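Local structure of glutathione S-transferase domain (Xanthobacter autotrophicus, 4HZ2) at residues I178-L183 against L204-R209. The protein binds glutathione and probably acts as a glutathione S-transferase. Sequence-based numbering, arbitrary orientation. Where two conformers were deposited one is given.
Sequences IADLAL and LAWVDR
Asp180 meets Trp206 through its carboxylate: the indole N-H of NE1 points at OD1, 2.9 Å away, with an N-H...O angle of 161°. OD1 lies near the ring plane and is met on its anti side, while carboxylate and ring are turned 42° apart. OD1 also accepts the backbone N of Leu171, and OD2 reaches back to the backbone N of Thr177, so three N-H groups hold this buried carboxylate in place. The six-membered ring continues past the aspartate edge-on, its CZ2 lying 3.4 Å from Asp180 O. One turn further on, CH2 abuts the main chain at Leu183 C (3.6 Å), with Leu183 CB beside CH2 at 3.9 Å. Trp206 reaches across to helix 178-187 with CG anti to the backbone N (chi1 162°). A phenylalanine here has no N-H to offer, so OD1 would probably be left with Leu171 N alone of its two donors and the space beside Leu183 less well filled. Thr177 OG1 bonds to Ala179 N and Asp180 OD2 to Thr177 N; together they make a capping box of the Thr-x-x-Asp kind, known at the start of this core helix in the all-helical C-terminal domain of glutathione S-transferases.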
loop_
_atom_site.group_PDB
_atom_site.type_symbol
_atom_site.label_atom_id
_atom_site.label_comp_id
_atom_site.label_asym_id
_atom_site.label_seq_id
_atom_site.Cartn_x
_atom_site.Cartn_y
_atom_site.Cartn_z
ATOM N N ILE B 178 -12.572 7.648 4.148
ATOM C CA ILE B 178 -11.112 7.814 4.126
ATOM C C ILE B 178 -10.496 7.450 2.770
ATOM O O ILE B 178 -9.348 7.820 2.500
ATOM C CB ILE B 178 -10.403 7.014 5.238
ATOM C CG1 ILE B 178 -10.703 5.520 5.142
ATOM C CG2 ILE B 178 -10.781 7.578 6.604
ATOM C CD1 ILE B 178 -9.798 4.667 6.034
ATOM N N ALA B 179 -11.221 6.720 1.919
ATOM C CA ALA B 179 -10.682 6.516 0.568
ATOM C C ALA B 179 -10.541 7.868 -0.145
ATOM O O ALA B 179 -9.499 8.143 -0.761
ATOM C CB ALA B 179 -11.565 5.575 -0.217
ATOM N N ASP B 180 -11.569 8.729 -0.053
ATOM C CA ASP B 180 -11.452 10.058 -0.660
ATOM C C ASP B 180 -10.305 10.842 -0.029
ATOM O O ASP B 180 -9.540 11.507 -0.720
ATOM C CB ASP B 180 -12.757 10.855 -0.596
ATOM C CG ASP B 180 -13.924 10.084 -1.159
ATOM O OD1 ASP B 180 -14.097 10.015 -2.415
ATOM O OD2 ASP B 180 -14.651 9.458 -0.367
ATOM N N LEU B 181 -10.195 10.808 1.305
ATOM C CA LEU B 181 -9.105 11.528 1.970
ATOM C C LEU B 181 -7.725 11.044 1.481
ATOM O O LEU B 181 -6.860 11.869 1.169
ATOM C CB LEU B 181 -9.191 11.390 3.503
ATOM C CG LEU B 181 -10.439 11.937 4.209
ATOM C CD1 LEU B 181 -10.335 11.820 5.740
ATOM C CD2 LEU B 181 -10.676 13.394 3.799
ATOM N N ALA B 182 -7.540 9.718 1.406
ATOM C CA ALA B 182 -6.250 9.163 1.042
ATOM C C ALA B 182 -5.806 9.625 -0.349
ATOM O O ALA B 182 -4.634 9.928 -0.548
ATOM C CB ALA B 182 -6.221 7.638 1.122
ATOM N N LEU B 183 -6.739 9.668 -1.306
ATOM C CA LEU B 183 -6.385 10.067 -2.681
ATOM C C LEU B 183 -6.414 11.587 -2.865
ATOM O O LEU B 183 -5.761 12.122 -3.780
ATOM C CB LEU B 183 -7.249 9.331 -3.716
ATOM C CG LEU B 183 -6.749 7.876 -3.898
ATOM C CD1 LEU B 183 -7.856 6.904 -4.270
ATOM C CD2 LEU B 183 -5.572 7.776 -4.864
ATOM N N LEU B 204 -11.239 16.579 -11.197
ATOM C CA LEU B 204 -11.221 17.986 -10.764
ATOM C C LEU B 204 -12.484 18.287 -9.961
ATOM O O LEU B 204 -12.425 18.931 -8.895
ATOM C CB LEU B 204 -11.095 18.939 -11.953
ATOM C CG LEU B 204 -11.090 20.443 -11.679
ATOM C CD1 LEU B 204 -9.968 20.774 -10.714
ATOM C CD2 LEU B 204 -10.953 21.240 -12.983
ATOM N N ALA B 205 -13.623 17.786 -10.446
ATOM C CA ALA B 205 -14.909 18.039 -9.798
ATOM C C ALA B 205 -14.939 17.371 -8.425
ATOM O O ALA B 205 -15.521 17.905 -7.450
ATOM C CB ALA B 205 -16.063 17.577 -10.683
ATOM N N TRP B 206 -14.297 16.214 -8.328
ATOM C CA TRP B 206 -14.245 15.481 -7.065
ATOM C C TRP B 206 -13.320 16.227 -6.095
ATOM O O TRP B 206 -13.664 16.398 -4.908
ATOM C CB TRP B 206 -13.767 14.042 -7.318
ATOM C CG TRP B 206 -13.285 13.317 -6.135
ATOM C CD1 TRP B 206 -14.040 12.617 -5.235
ATOM C CD2 TRP B 206 -11.917 13.151 -5.754
ATOM N NE1 TRP B 206 -13.205 12.047 -4.266
ATOM C CE2 TRP B 206 -11.899 12.358 -4.571
ATOM C CE3 TRP B 206 -10.704 13.612 -6.281
ATOM C CZ2 TRP B 206 -10.695 12.010 -3.912
ATOM C CZ3 TRP B 206 -9.498 13.267 -5.630
ATOM C CH2 TRP B 206 -9.504 12.471 -4.456
ATOM N N VAL B 207 -12.174 16.709 -6.585
ATOM C CA VAL B 207 -11.297 17.517 -5.740
ATOM C C VAL B 207 -12.087 18.690 -5.127
ATOM O O VAL B 207 -12.033 18.919 -3.909
ATOM C CB VAL B 207 -10.042 18.038 -6.478
ATOM C CG1 VAL B 207 -9.359 19.146 -5.656
ATOM C CG2 VAL B 207 -9.084 16.885 -6.806
ATOM N N ASP B 208 -12.885 19.385 -5.940
ATOM C CA ASP B 208 -13.657 20.522 -5.421
ATOM C C ASP B 208 -14.704 20.095 -4.389
ATOM O O ASP B 208 -14.941 20.796 -3.392
ATOM C CB ASP B 208 -14.311 21.320 -6.551
ATOM C CG ASP B 208 -13.283 22.009 -7.451
ATOM O OD1 ASP B 208 -12.150 22.270 -6.995
ATOM O OD2 ASP B 208 -13.607 22.293 -8.629
ATOM N N ARG B 209 -15.348 18.956 -4.639
ATOM C CA ARG B 209 -16.380 18.392 -3.758
ATOM C C ARG B 209 -15.773 18.045 -2.411
ATOM O O ARG B 209 -16.338 18.352 -1.349
ATOM C CB ARG B 209 -16.939 17.125 -4.452
ATOM C CG ARG B 209 -18.116 16.406 -3.857
ATOM C CD ARG B 209 -18.468 15.245 -4.790
ATOM N NE ARG B 209 -18.820 15.729 -6.125
ATOM C CZ ARG B 209 -18.306 15.298 -7.277
ATOM N NH1 ARG B 209 -17.416 14.309 -7.330
ATOM N NH2 ARG B 209 -18.720 15.855 -8.410
#